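Local coordinates for calcium uptake protein 2, mitochondrial (Homo sapiens, PDB 6LB7) that probably helps control calcium entry into mitochondria through the calcium uniporter, sensing calcium ions with EF-hand domains, at residues R31-L34 / F35-F39; L171-K174 / E175-R178; T217-K220 / D221-W224; F255-A258 / M259-S263; L312-L315 / K316-M319. One frame throughout, in Å; residues are numbered along the deposited sequence.

Contact 1: R31-L34 / F35-F39; sequences RDFL and FSVMF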
loop_
_atom_site.group_PDB
_atom_site.type_symbol
_atom_site.label_atom_id
_atom_site.label_comp_id
_atom_site.label_asym_id
_atom_site.label_seq_id
_atom_site.Cartn_x
_atom_site.Cartn_y
_atom_site.Cartn_z
ATOM N N ARG B 31 5.953 -16.376 -27.203
ATOM C CA ARG B 31 6.042 -17.745 -26.706
ATOM C C ARG B 31 7.008 -17.837 -25.527
ATOM O O ARG B 31 6.672 -18.415 -24.479
ATOM C CB ARG B 31 6.480 -18.684 -27.837
ATOM C CG ARG B 31 6.576 -20.179 -27.460
ATOM C CD ARG B 31 6.858 -21.016 -28.707
ATOM N NE ARG B 31 6.788 -22.452 -28.473
ATOM C CZ ARG B 31 7.775 -23.155 -27.924
ATOM N NH1 ARG B 31 8.893 -22.541 -27.562
ATOM N NH2 ARG B 31 7.648 -24.467 -27.736
ATOM N N ASP B 32 8.220 -17.279 -25.686
ATOM C CA ASP B 32 9.186 -17.223 -24.589
ATOM C C ASP B 32 8.571 -16.615 -23.341
ATOM O O ASP B 32 8.775 -17.105 -22.222
ATOM C CB ASP B 32 10.404 -16.373 -24.965
ATOM C CG ASP B 32 11.268 -16.987 -26.044
ATOM O OD1 ASP B 32 11.195 -18.211 -26.282
ATOM O OD2 ASP B 32 12.061 -16.217 -26.633
ATOM N N PHE B 33 7.910 -15.470 -23.510
ATOM C CA PHE B 33 7.344 -14.757 -22.375
ATOM C C PHE B 33 6.329 -15.624 -21.642
ATOM O O PHE B 33 6.380 -15.756 -20.412
ATOM C CB PHE B 33 6.686 -13.455 -22.842
ATOM C CG PHE B 33 5.881 -12.793 -21.771
ATOM C CD1 PHE B 33 6.508 -12.200 -20.691
ATOM C CD2 PHE B 33 4.504 -12.795 -21.828
ATOM C CE1 PHE B 33 5.766 -11.597 -19.699
ATOM C CE2 PHE B 33 3.762 -12.211 -20.830
ATOM C CZ PHE B 33 4.389 -11.616 -19.770
ATOM N N LEU B 34 5.395 -16.220 -22.386
ATOM C CA LEU B 34 4.384 -17.072 -21.764
ATOM C C LEU B 34 5.026 -18.198 -20.957
ATOM O O LEU B 34 4.606 -18.471 -19.828
ATOM C CB LEU B 34 3.455 -17.648 -22.831
ATOM C CG LEU B 34 2.574 -16.628 -23.538
ATOM C CD1 LEU B 34 1.977 -17.244 -24.794
ATOM C CD2 LEU B 34 1.486 -16.094 -22.593
ATOM N N PHE B 35 6.070 -18.839 -21.506
ATOM C CA PHE B 35 6.746 -19.924 -20.796
ATOM C C PHE B 35 7.442 -19.422 -19.533
ATOM O O PHE B 35 7.400 -20.083 -18.489
ATOM C CB PHE B 35 7.754 -20.616 -21.714
ATOM C CG PHE B 35 7.124 -21.475 -22.776
ATOM C CD1 PHE B 35 5.751 -21.650 -22.833
ATOM C CD2 PHE B 35 7.905 -22.139 -23.694
ATOM C CE1 PHE B 35 5.172 -22.449 -23.798
ATOM C CE2 PHE B 35 7.331 -22.938 -24.658
ATOM C CZ PHE B 35 5.959 -23.090 -24.708
ATOM N N SER B 36 8.096 -18.265 -19.604
ATOM C CA SER B 36 8.764 -17.733 -18.422
ATOM C C SER B 36 7.773 -17.405 -17.307
ATOM O O SER B 36 8.149 -17.376 -16.128
ATOM C CB SER B 36 9.580 -16.494 -18.801
ATOM O OG SER B 36 8.774 -15.327 -18.831
ATOM N N VAL B 37 6.511 -17.173 -17.645
ATOM C CA VAL B 37 5.520 -16.881 -16.619
ATOM C C VAL B 37 4.990 -18.170 -15.992
ATOM O O VAL B 37 4.733 -18.234 -14.787
ATOM C CB VAL B 37 4.399 -16.023 -17.239
ATOM C CG1 VAL B 37 3.180 -15.993 -16.348
ATOM C CG2 VAL B 37 4.913 -14.603 -17.517
ATOM N N MET B 38 4.823 -19.213 -16.789
ATOM C CA MET B 38 4.220 -20.436 -16.285
ATOM C C MET B 38 5.236 -21.340 -15.608
ATOM O O MET B 38 4.894 -22.024 -14.642
ATOM C CB MET B 38 3.537 -21.192 -17.426
ATOM C CG MET B 38 2.303 -20.467 -17.972
ATOM S SD MET B 38 1.273 -21.623 -18.869
ATOM C CE MET B 38 2.383 -22.073 -20.206
ATOM N N PHE B 39 6.478 -21.361 -16.101
ATOM C CA PHE B 39 7.480 -22.345 -15.701
ATOM C C PHE B 39 8.680 -21.679 -15.045
ATOM O O PHE B 39 9.036 -20.547 -15.366
ATOM C CB PHE B 39 7.965 -23.170 -16.900
ATOM C CG PHE B 39 6.847 -23.767 -17.714
ATOM C CD1 PHE B 39 6.029 -24.752 -17.176
ATOM C CD2 PHE B 39 6.620 -23.363 -19.013
ATOM C CE1 PHE B 39 4.997 -25.299 -17.919
ATOM C CE2 PHE B 39 5.583 -23.906 -19.758
ATOM C CZ PHE B 39 4.774 -24.874 -19.216
#
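Helix 30-38 forms this local contact between side chains one turn apart, Arg-31 with Phe-35 and Phe-33 with Val-37. Arg-31 sets CG anti to its backbone nitrogen (chi1 -178°) and stays extended as far as NE, which lays the guanidinium beside the Phe-35 ring. There Phe-35 CE2 lies over one guanidinium face, 3.3 Å from Arg-31 CZ. The two planes are 66° apart, so the pair is not a parallel stack; the aliphatic part of the arginine adds a CH-pi contact, with Arg-31 CG 4.3 Å from the centroid of the Phe-35 ring. A second CH-pi contact places Val-37 CG2 4.0 Å from the centroid of the Phe-33 ring, over its face but displaced toward the rim. On the backbone, Phe-33 O accepts two hydrogen bonds, from Val-37 N at 3.1 Å and from Ser-36 OG at 2.9 Å. The hydroxyl, set between its own backbone N and carbonyl carbon, folds back to meet it well off the C=O line, at 124°. Replacing Phe-35 by an alanine would probably leave the Arg-31 guanidinium without the ring it lies against and freer to turn. Asp-32 OD2 is bonded to Ser-19 OG and Thr-29 N. Around the helix, Phe-33 and Val-37 pack on helix 84-94, Leu-34 and Met-38 on helix 173-196, and Phe-35 on helix 11-17.

Contact 2: L171-K174 / E175-R178; sequences LHYK and EFRR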
loop_
_atom_site.group_PDB
_atom_site.type_symbol
_atom_site.label_atom_id
_atom_site.label_comp_id
_atom_site.label_asym_id
_atom_site.label_seq_id
_atom_site.Cartn_x
_atom_site.Cartn_y
_atom_site.Cartn_z
ATOM N N LEU B 171 -2.136 5.673 -27.441
ATOM C CA LEU B 171 -2.855 4.631 -26.704
ATOM C C LEU B 171 -3.763 5.276 -25.654
ATOM O O LEU B 171 -3.287 5.894 -24.697
ATOM C CB LEU B 171 -1.864 3.656 -26.062
ATOM C CG LEU B 171 -2.395 2.495 -25.221
ATOM C CD1 LEU B 171 -3.269 1.594 -26.071
ATOM C CD2 LEU B 171 -1.243 1.682 -24.614
ATOM N N HIS B 172 -5.070 5.127 -25.834
ATOM C CA HIS B 172 -6.039 5.657 -24.887
ATOM C C HIS B 172 -6.256 4.652 -23.763
ATOM O O HIS B 172 -5.847 3.491 -23.850
ATOM C CB HIS B 172 -7.351 5.982 -25.601
ATOM C CG HIS B 172 -7.199 7.028 -26.659
ATOM N ND1 HIS B 172 -7.627 8.329 -26.488
ATOM C CD2 HIS B 172 -6.624 6.978 -27.885
ATOM C CE1 HIS B 172 -7.345 9.027 -27.574
ATOM N NE2 HIS B 172 -6.731 8.233 -28.433
ATOM N N TYR B 173 -6.906 5.103 -22.686
ATOM C CA TYR B 173 -7.009 4.234 -21.521
ATOM C C TYR B 173 -7.806 2.974 -21.828
ATOM O O TYR B 173 -7.479 1.886 -21.330
ATOM C CB TYR B 173 -7.630 4.958 -20.334
ATOM C CG TYR B 173 -7.750 4.017 -19.166
ATOM C CD1 TYR B 173 -6.615 3.366 -18.660
ATOM C CD2 TYR B 173 -8.992 3.739 -18.587
ATOM C CE1 TYR B 173 -6.714 2.473 -17.600
ATOM C CE2 TYR B 173 -9.099 2.859 -17.535
ATOM C CZ TYR B 173 -7.950 2.225 -17.043
ATOM O OH TYR B 173 -8.056 1.351 -15.994
ATOM N N LYS B 174 -8.865 3.089 -22.633
ATOM C CA LYS B 174 -9.712 1.909 -22.776
ATOM C C LYS B 174 -9.012 0.810 -23.564
ATOM O O LYS B 174 -9.220 -0.370 -23.270
ATOM C CB LYS B 174 -11.066 2.291 -23.374
ATOM C CG LYS B 174 -11.201 2.219 -24.864
ATOM C CD LYS B 174 -12.628 2.649 -25.264
ATOM C CE LYS B 174 -12.807 2.668 -26.772
ATOM N NZ LYS B 174 -14.103 3.238 -27.223
ATOM N N GLU B 175 -8.149 1.161 -24.523
ATOM C CA GLU B 175 -7.431 0.027 -25.094
ATOM C C GLU B 175 -6.248 -0.386 -24.216
ATOM O O GLU B 175 -5.907 -1.568 -24.152
ATOM C CB GLU B 175 -6.903 0.342 -26.497
ATOM C CG GLU B 175 -7.849 0.505 -27.601
ATOM C CD GLU B 175 -9.000 1.418 -27.308
ATOM O OE1 GLU B 175 -10.063 1.002 -27.338
ATOM O OE2 GLU B 175 -8.838 2.542 -27.048
ATOM N N PHE B 176 -5.686 0.476 -23.364
ATOM C CA PHE B 176 -4.687 0.033 -22.387
ATOM C C PHE B 176 -5.311 -0.929 -21.383
ATOM O O PHE B 176 -4.777 -2.010 -21.132
ATOM C CB PHE B 176 -4.090 1.256 -21.682
ATOM C CG PHE B 176 -3.093 0.941 -20.567
ATOM C CD1 PHE B 176 -1.729 0.972 -20.811
ATOM C CD2 PHE B 176 -3.529 0.682 -19.270
ATOM C CE1 PHE B 176 -0.801 0.734 -19.791
ATOM C CE2 PHE B 176 -2.606 0.437 -18.233
ATOM C CZ PHE B 176 -1.242 0.463 -18.501
ATOM N N ARG B 177 -6.461 -0.542 -20.808
ATOM C CA ARG B 177 -7.149 -1.370 -19.824
ATOM C C ARG B 177 -7.521 -2.732 -20.395
ATOM O O ARG B 177 -7.375 -3.757 -19.724
ATOM C CB ARG B 177 -8.406 -0.655 -19.324
ATOM C CG ARG B 177 -9.290 -1.525 -18.424
ATOM C CD ARG B 177 -10.599 -0.836 -17.990
ATOM N NE ARG B 177 -11.291 -0.215 -19.117
ATOM C CZ ARG B 177 -12.053 -0.877 -19.989
ATOM N NH1 ARG B 177 -12.244 -2.190 -19.871
ATOM N NH2 ARG B 177 -12.634 -0.223 -20.984
ATOM N N ARG B 178 -8.040 -2.761 -21.622
ATOM C CA ARG B 178 -8.481 -4.012 -22.228
ATOM C C ARG B 178 -7.300 -4.956 -22.474
ATOM O O ARG B 178 -7.424 -6.175 -22.317
ATOM C CB ARG B 178 -9.234 -3.698 -23.521
ATOM C CG ARG B 178 -9.795 -4.854 -24.209
ATOM C CD ARG B 178 -10.715 -4.454 -25.347
ATOM N NE ARG B 178 -11.918 -4.026 -24.907
ATOM C CZ ARG B 178 -12.796 -4.762 -24.494
ATOM N NH1 ARG B 178 -12.601 -5.963 -24.470
ATOM N NH2 ARG B 178 -13.864 -4.300 -24.103
HETATM O O HOH W 1 -6.299 3.701 -28.036
#
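The Tyr-173 ring has Arg-177 CB over one face, a CH-pi contact with 4.0 Å between that carbon and the ring centroid. At the edge of the Arg-177 guanidinium lies Tyr-173 CE2, while Lys-174 O stands above one of its faces; ring and guanidinium planes are 67° apart. The Phe-176 ring is met at its edge, in plane, by Leu-171 CD2, 3.9 Å from Phe-176 CD1. Tyr-173 CE1 approaches the same ring obliquely, 4.0 Å from Phe-176 CD2. Phe-105 makes T-shaped contacts with both Tyr-173 and Phe-176, so helix 99-108 covers this aromatic pair.

The backbone marks the start of helix 173-196. His-172 occupies the N-cap position, and its carbonyl oxygen receives Phe-176 N at 3.1 Å. One residue on, Arg-177 N to Tyr-173 O is shorter, 2.7 Å, and almost straight at the hydrogen (174°). A water joins His-172 N, at 2.9 Å, to Glu-175 OE2, at 3.0 Å, spanning the two positions that a capping box would bond directly. Leu-171 pairs through its backbone with Ile-116, next to the calcium ligand Met-115.

Arg-177 NH1 forms a salt bridge with Glu-181, while CB and CD of the same chain lie against the tyrosine ring. The bend at chi2 (49°) folds the Glu-175 carboxylate back to the helix start, where the water links it to His-172 N and its negative charge would probably suit the helix dipole.

Contact 3: T217-K220 / D221-W224; sequences TENK and DIYW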
loop_
_atom_site.group_PDB
_atom_site.type_symbol
_atom_site.label_atom_id
_atom_site.label_comp_id
_atom_site.label_asym_id
_atom_site.label_seq_id
_atom_site.Cartn_x
_atom_site.Cartn_y
_atom_site.Cartn_z
ATOM N N THR B 217 9.015 -25.142 -0.045
ATOM C CA THR B 217 9.369 -24.787 1.315
ATOM C C THR B 217 9.307 -26.012 2.230
ATOM O O THR B 217 8.853 -27.085 1.839
ATOM C CB THR B 217 8.444 -23.677 1.805
ATOM O OG1 THR B 217 7.094 -24.111 1.651
ATOM C CG2 THR B 217 8.636 -22.437 0.968
ATOM N N GLU B 218 9.775 -25.834 3.470
ATOM C CA GLU B 218 10.035 -26.972 4.357
ATOM C C GLU B 218 8.777 -27.756 4.724
ATOM O O GLU B 218 8.875 -28.941 5.054
ATOM C CB GLU B 218 10.730 -26.499 5.638
ATOM C CG GLU B 218 9.880 -25.589 6.513
ATOM C CD GLU B 218 9.819 -24.137 6.021
ATOM O OE1 GLU B 218 10.386 -23.793 4.939
ATOM O OE2 GLU B 218 9.198 -23.328 6.739
ATOM N N ASN B 219 7.601 -27.148 4.653
ATOM C CA ASN B 219 6.361 -27.837 4.982
ATOM C C ASN B 219 5.648 -28.410 3.772
ATOM O O ASN B 219 4.490 -28.816 3.892
ATOM C CB ASN B 219 5.412 -26.901 5.726
ATOM C CG ASN B 219 5.716 -26.839 7.189
ATOM O OD1 ASN B 219 6.106 -27.843 7.791
ATOM N ND2 ASN B 219 5.566 -25.658 7.779
ATOM N N LYS B 220 6.303 -28.481 2.617
ATOM C CA LYS B 220 5.559 -28.892 1.433
ATOM C C LYS B 220 5.106 -30.349 1.497
ATOM O O LYS B 220 4.103 -30.693 0.864
ATOM C CB LYS B 220 6.379 -28.639 0.165
ATOM C CG LYS B 220 7.368 -29.735 -0.213
ATOM C CD LYS B 220 8.026 -29.387 -1.537
ATOM C CE LYS B 220 9.281 -30.181 -1.775
ATOM N NZ LYS B 220 8.953 -31.510 -2.319
ATOM N N ASP B 221 5.778 -31.215 2.263
ATOM C CA ASP B 221 5.319 -32.607 2.308
ATOM C C ASP B 221 3.943 -32.724 2.948
ATOM O O ASP B 221 3.152 -33.600 2.573
ATOM C CB ASP B 221 6.305 -33.485 3.070
ATOM C CG ASP B 221 6.190 -33.303 4.573
ATOM O OD1 ASP B 221 6.789 -32.337 5.079
ATOM O OD2 ASP B 221 5.477 -34.096 5.235
ATOM N N ILE B 222 3.632 -31.842 3.896
ATOM C CA ILE B 222 2.332 -31.880 4.554
ATOM C C ILE B 222 1.228 -31.447 3.598
ATOM O O ILE B 222 0.137 -32.032 3.586
ATOM C CB ILE B 222 2.364 -30.995 5.811
ATOM C CG1 ILE B 222 3.381 -31.540 6.825
ATOM C CG2 ILE B 222 0.969 -30.894 6.416
ATOM C CD1 ILE B 222 3.546 -30.660 8.059
ATOM N N TYR B 223 1.479 -30.390 2.810
ATOM C CA TYR B 223 0.514 -29.960 1.800
ATOM C C TYR B 223 0.193 -31.094 0.849
ATOM O O TYR B 223 -0.978 -31.377 0.574
ATOM C CB TYR B 223 1.065 -28.767 1.004
ATOM C CG TYR B 223 1.556 -27.636 1.865
ATOM C CD1 TYR B 223 0.985 -27.380 3.113
ATOM C CD2 TYR B 223 2.600 -26.824 1.438
ATOM C CE1 TYR B 223 1.447 -26.347 3.911
ATOM C CE2 TYR B 223 3.053 -25.785 2.215
ATOM C CZ TYR B 223 2.485 -25.553 3.451
ATOM O OH TYR B 223 2.966 -24.515 4.216
ATOM N N TRP B 224 1.237 -31.744 0.318
ATOM C CA TRP B 224 1.043 -32.764 -0.700
ATOM C C TRP B 224 0.426 -34.032 -0.134
ATOM O O TRP B 224 -0.311 -34.729 -0.841
ATOM C CB TRP B 224 2.367 -33.072 -1.395
ATOM C CG TRP B 224 2.671 -32.057 -2.452
ATOM C CD1 TRP B 224 3.618 -31.073 -2.403
ATOM C CD2 TRP B 224 1.994 -31.904 -3.704
ATOM N NE1 TRP B 224 3.577 -30.323 -3.560
ATOM C CE2 TRP B 224 2.591 -30.821 -4.375
ATOM C CE3 TRP B 224 0.940 -32.586 -4.325
ATOM C CZ2 TRP B 224 2.174 -30.405 -5.641
ATOM C CZ3 TRP B 224 0.529 -32.172 -5.582
ATOM C CH2 TRP B 224 1.144 -31.097 -6.223
#
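Asn-219 O meets two groups of the first helical turn in different ways: it accepts a hydrogen bond from Ile-222 N at 3.1 Å, and it stands over the centre of the Tyr-223 ring, 3.5 Å above the plane. The bond is bent, 135° at the hydrogen, and its donor lies 52° out of the carbonyl plane. Asn-219 is the N-cap residue of helix 220-230, yet its carboxamide makes no capping bond. Instead its side chain runs alongside Ile-222, with Asn-219 OD1 3.8 Å from Ile-222 CD1, and Asn-219 CB comes 3.7 Å from Tyr-223 OH. Tyr-223 holds CG anti to its own carbonyl carbon (chi1 -52°), which lays the ring beneath this peptide group.

Ahead of the helix, a type I turn is closed by Lys-220 N bonding Thr-217 O at 3.0 Å. Lys-220 O then receives Trp-224 N at 3.1 Å, and the edge of the indole borders the same oxygen. Phe-298, Leu-212 and Val-314 pack on Tyr-223 from the rest of the domain.

The tyrosine is therefore held against the helix start by packing of its ring on the Asn-219 peptide group, not by a side-chain hydrogen bond. The carboxylate of Asp-221, in the first turn, would probably be favoured by the helix dipole.

Contact 4: F255-A258 / M259-S263; sequences FAIA and MQMFS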
loop_
_atom_site.group_PDB
_atom_site.type_symbol
_atom_site.label_atom_id
_atom_site.label_comp_id
_atom_site.label_asym_id
_atom_site.label_seq_id
_atom_site.Cartn_x
_atom_site.Cartn_y
_atom_site.Cartn_z
ATOM N N PHE B 255 -6.334 -9.014 1.916
ATOM C CA PHE B 255 -6.637 -10.306 2.523
ATOM C C PHE B 255 -5.727 -10.582 3.711
ATOM O O PHE B 255 -6.179 -11.107 4.736
ATOM C CB PHE B 255 -6.526 -11.431 1.490
ATOM C CG PHE B 255 -6.815 -12.790 2.064
ATOM C CD1 PHE B 255 -5.771 -13.642 2.414
ATOM C CD2 PHE B 255 -8.134 -13.204 2.287
ATOM C CE1 PHE B 255 -6.031 -14.895 2.963
ATOM C CE2 PHE B 255 -8.404 -14.460 2.826
ATOM C CZ PHE B 255 -7.344 -15.304 3.171
ATOM N N ALA B 256 -4.440 -10.246 3.595
ATOM C CA ALA B 256 -3.515 -10.476 4.706
ATOM C C ALA B 256 -3.839 -9.582 5.905
ATOM O O ALA B 256 -3.692 -10.005 7.062
ATOM C CB ALA B 256 -2.072 -10.254 4.254
ATOM N N ILE B 257 -4.265 -8.337 5.651
ATOM C CA ILE B 257 -4.701 -7.463 6.739
ATOM C C ILE B 257 -5.907 -8.063 7.447
ATOM O O ILE B 257 -5.997 -8.048 8.676
ATOM C CB ILE B 257 -5.016 -6.048 6.208
ATOM C CG1 ILE B 257 -3.729 -5.295 5.841
ATOM C CG2 ILE B 257 -5.836 -5.259 7.239
ATOM C CD1 ILE B 257 -3.938 -4.157 4.839
ATOM N N ALA B 258 -6.866 -8.589 6.682
ATOM C CA ALA B 258 -8.020 -9.220 7.303
ATOM C C ALA B 258 -7.600 -10.442 8.111
ATOM O O ALA B 258 -8.047 -10.622 9.250
ATOM C CB ALA B 258 -9.051 -9.586 6.237
ATOM N N MET B 259 -6.692 -11.264 7.562
ATOM C CA MET B 259 -6.200 -12.427 8.305
ATOM C C MET B 259 -5.530 -12.010 9.609
ATOM O O MET B 259 -5.710 -12.665 10.642
ATOM C CB MET B 259 -5.221 -13.242 7.456
ATOM C CG MET B 259 -5.884 -14.067 6.341
ATOM S SD MET B 259 -7.131 -15.211 6.998
ATOM C CE MET B 259 -8.626 -14.467 6.415
ATOM N N GLN B 260 -4.755 -10.924 9.582
ATOM C CA GLN B 260 -4.083 -10.487 10.796
ATOM C C GLN B 260 -5.075 -9.964 11.816
ATOM O O GLN B 260 -4.879 -10.143 13.023
ATOM C CB GLN B 260 -3.047 -9.406 10.490
ATOM C CG GLN B 260 -2.114 -9.134 11.662
ATOM C CD GLN B 260 -1.162 -7.985 11.414
ATOM O OE1 GLN B 260 -1.573 -6.897 10.996
ATOM N NE2 GLN B 260 0.123 -8.218 11.668
ATOM N N MET B 261 -6.157 -9.335 11.364
ATOM C CA MET B 261 -7.119 -8.827 12.333
ATOM C C MET B 261 -7.848 -9.962 13.041
ATOM O O MET B 261 -8.099 -9.874 14.250
ATOM C CB MET B 261 -8.087 -7.869 11.651
ATOM C CG MET B 261 -7.467 -6.482 11.412
ATOM S SD MET B 261 -8.611 -5.499 10.446
ATOM C CE MET B 261 -7.723 -3.951 10.265
ATOM N N PHE B 262 -8.182 -11.042 12.323
ATOM C CA PHE B 262 -8.727 -12.220 12.996
ATOM C C PHE B 262 -7.726 -12.786 13.993
ATOM O O PHE B 262 -8.093 -13.175 15.105
ATOM C CB PHE B 262 -9.095 -13.308 11.989
ATOM C CG PHE B 262 -10.397 -13.086 11.288
ATOM C CD1 PHE B 262 -11.507 -12.656 11.980
ATOM C CD2 PHE B 262 -10.507 -13.317 9.922
ATOM C CE1 PHE B 262 -12.705 -12.455 11.342
ATOM C CE2 PHE B 262 -11.714 -13.117 9.269
ATOM C CZ PHE B 262 -12.812 -12.688 9.982
ATOM N N SER B 263 -6.458 -12.878 13.594
ATOM C CA SER B 263 -5.447 -13.393 14.504
ATOM C C SER B 263 -5.338 -12.525 15.756
ATOM O O SER B 263 -5.261 -13.041 16.881
ATOM C CB SER B 263 -4.105 -13.477 13.786
ATOM O OG SER B 263 -3.118 -13.968 14.668
#
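Aromatic contacts come first: Met-259 lies across the ring of Phe-255, one turn earlier in helix 252-264. Its CG makes a CH-pi contact over the face, with Met-259 CG 3.9 Å from the Phe-255 centroid. Bends at chi2 (-57°) and chi3 (110°) fold the rest of the methionine along the ring, putting SD in an oblique Met-aromatic contact, 4.5 Å from that centroid, and Met-259 CE 3.6 Å from Phe-255 CZ. A valine at Phe-255 would probably leave the Met-259 sulfur without its aromatic partner and open a gap beside its methyl group.

Among the aliphatic contacts, Ile-257 and Met-261 run side by side. The straight methionine chain brings Met-261 CE to 3.8 Å from Ile-257 CG2.

Backbone hydrogen bonds are regular i to i+4, for example Met-259 N to Phe-255 O at 2.9 Å. Phe-262 N to Ala-258 O, at 3.1 Å, is straighter at the hydrogen (167°).

Phe-255 makes T-shaped contacts with Phe-248 and Phe-274 and packs on helix 308-320, and Ala-258 and Met-259 touch Ala-277 of helix 271-282. Ile-257 and Met-261 meet apolar side chains of another protein's chain, where Gln-260 OE1 also finds a hydrogen-bond partner. Ala-258 and Phe-262 sit at the border, touching both helix 271-282 and that other chain.

Contact 5: L312-L315 / K316-M319; sequences LGVL and KNRM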
loop_
_atom_site.group_PDB
_atom_site.type_symbol
_atom_site.label_atom_id
_atom_site.label_comp_id
_atom_site.label_asym_id
_atom_site.label_seq_id
_atom_site.Cartn_x
_atom_site.Cartn_y
_atom_site.Cartn_z
ATOM N N LEU B 312 -1.197 -18.098 2.971
ATOM C CA LEU B 312 -0.674 -16.837 2.460
ATOM C C LEU B 312 0.746 -16.986 1.913
ATOM O O LEU B 312 1.104 -16.367 0.905
ATOM C CB LEU B 312 -0.721 -15.798 3.580
ATOM C CG LEU B 312 -0.534 -14.358 3.137
ATOM C CD1 LEU B 312 -1.694 -13.938 2.236
ATOM C CD2 LEU B 312 -0.417 -13.463 4.363
ATOM N N GLY B 313 1.569 -17.812 2.557
ATOM C CA GLY B 313 2.894 -18.062 2.027
ATOM C C GLY B 313 2.872 -18.696 0.649
ATOM O O GLY B 313 3.604 -18.271 -0.249
ATOM N N VAL B 314 2.035 -19.724 0.462
ATOM C CA VAL B 314 1.929 -20.373 -0.848
ATOM C C VAL B 314 1.377 -19.400 -1.891
ATOM O O VAL B 314 1.829 -19.380 -3.043
ATOM C CB VAL B 314 1.070 -21.650 -0.736
ATOM C CG1 VAL B 314 0.719 -22.216 -2.125
ATOM C CG2 VAL B 314 1.791 -22.714 0.111
ATOM N N LEU B 315 0.390 -18.592 -1.507
ATOM C CA LEU B 315 -0.144 -17.577 -2.404
ATOM C C LEU B 315 0.942 -16.612 -2.835
ATOM O O LEU B 315 1.008 -16.216 -4.007
ATOM C CB LEU B 315 -1.282 -16.811 -1.719
ATOM C CG LEU B 315 -2.598 -17.564 -1.544
ATOM C CD1 LEU B 315 -3.663 -16.625 -1.018
ATOM C CD2 LEU B 315 -3.017 -18.175 -2.860
ATOM N N LYS B 316 1.802 -16.212 -1.893
ATOM C CA LYS B 316 2.923 -15.353 -2.244
ATOM C C LYS B 316 3.933 -16.081 -3.120
ATOM O O LYS B 316 4.512 -15.462 -4.012
ATOM C CB LYS B 316 3.570 -14.787 -0.978
ATOM C CG LYS B 316 2.746 -13.658 -0.336
ATOM C CD LYS B 316 3.436 -13.066 0.893
ATOM C CE LYS B 316 2.850 -13.613 2.194
ATOM N NZ LYS B 316 3.876 -14.015 3.212
ATOM N N ASN B 317 4.144 -17.388 -2.920
ATOM C CA ASN B 317 4.915 -18.145 -3.909
ATOM C C ASN B 317 4.297 -17.994 -5.303
ATOM O O ASN B 317 5.010 -17.763 -6.283
ATOM C CB ASN B 317 4.997 -19.641 -3.551
ATOM C CG ASN B 317 5.672 -19.926 -2.193
ATOM O OD1 ASN B 317 5.335 -20.912 -1.536
ATOM N ND2 ASN B 317 6.634 -19.095 -1.796
ATOM N N ARG B 318 2.968 -18.167 -5.416
ATOM C CA ARG B 318 2.306 -18.067 -6.721
ATOM C C ARG B 318 2.571 -16.711 -7.357
ATOM O O ARG B 318 3.048 -16.626 -8.493
ATOM C CB ARG B 318 0.794 -18.271 -6.600
ATOM C CG ARG B 318 0.242 -19.705 -6.559
ATOM C CD ARG B 318 0.457 -20.552 -7.829
ATOM N NE ARG B 318 0.590 -19.818 -9.077
ATOM C CZ ARG B 318 0.920 -20.372 -10.248
ATOM N NH1 ARG B 318 1.150 -21.683 -10.347
ATOM N NH2 ARG B 318 1.027 -19.606 -11.333
ATOM N N MET B 319 2.281 -15.635 -6.620
ATOM C CA MET B 319 2.360 -14.291 -7.174
ATOM C C MET B 319 3.761 -13.959 -7.662
ATOM O O MET B 319 3.926 -13.326 -8.710
ATOM C CB MET B 319 1.896 -13.281 -6.126
ATOM C CG MET B 319 0.445 -13.501 -5.760
ATOM S SD MET B 319 -0.488 -13.583 -7.296
ATOM C CE MET B 319 -0.231 -11.893 -7.877
#
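Lys-316 can be traced from its root, back over the turn that Leu-312 begins. CB sits 3.5 Å from Leu-312 O, and Lys-316 CG is at 3.4 Å from the same oxygen. CG lies beside the backbone nitrogen, anti to the carbonyl carbon (chi1 -76°), and so the chain heads back along the helix. CD is more distant, but the bend at chi3 (-100°) returns the next carbon: Lys-316 CE reaches 3.6 Å from Leu-312 CG, the lysine chain running at a slant over the leucine. Beyond CE the chain turns away from the leucine, so the contact is made by the methylenes and not by the ammonium group.

Asn-317 leans on the preceding turn as well. Its CG lies 3.3 Å from Gly-313 O, but neither amide atom bonds to that oxygen; OD1 is taken by Thr-215 OG1. Arg-318 has its CB 3.3 Å from Leu-315 O, after which the chain bends away. Its guanidinium forms a salt bridge with Glu-191, a hydrogen bond to Trp-210 O and a cation-pi contact with the Trp-210 ring, so this buried charge is well provided with partners.

Under the side chains the backbone is regular: Arg-318 N to Val-314 O spans 2.9 Å, and Met-319 N to Leu-315 O spans 3.0 Å. Leu-315 packs on Phe-245, Phe-248 and Leu-252, and Val-314 on Leu-211 and Leu-212. Helices 288-298 and 308-320 flank an acidic loop, an arrangement consistent with an EF-hand whose exiting helix has an apolar face packed against its domain and a polar, solvent-facing lysine.

In the fold
The five contacts follow one another along the chain, each within a helix or at its start. Contacts 1 and 2 come before residue 180, their centres 24 Å apart; contact 2 opens helix 173-196 beside the calcium-binding EF-hand, and contact 1 packs on that same helix. Contacts 3, 4 and 5, after residue 216, cluster around helix 308-320. Contact 5 touches both others: Tyr-223 CE2 lies 3.9 Å from Val-314 CG2, and Ala-256 CB 3.6 Å from Leu-312 CD2. Contacts 1 and 5 come within about 5 Å at their nearest atoms, whereas contacts 2 and 3 are 42 Å apart between centres. Helix 173-196, touched by contacts 1 and 5, probably links the two groups.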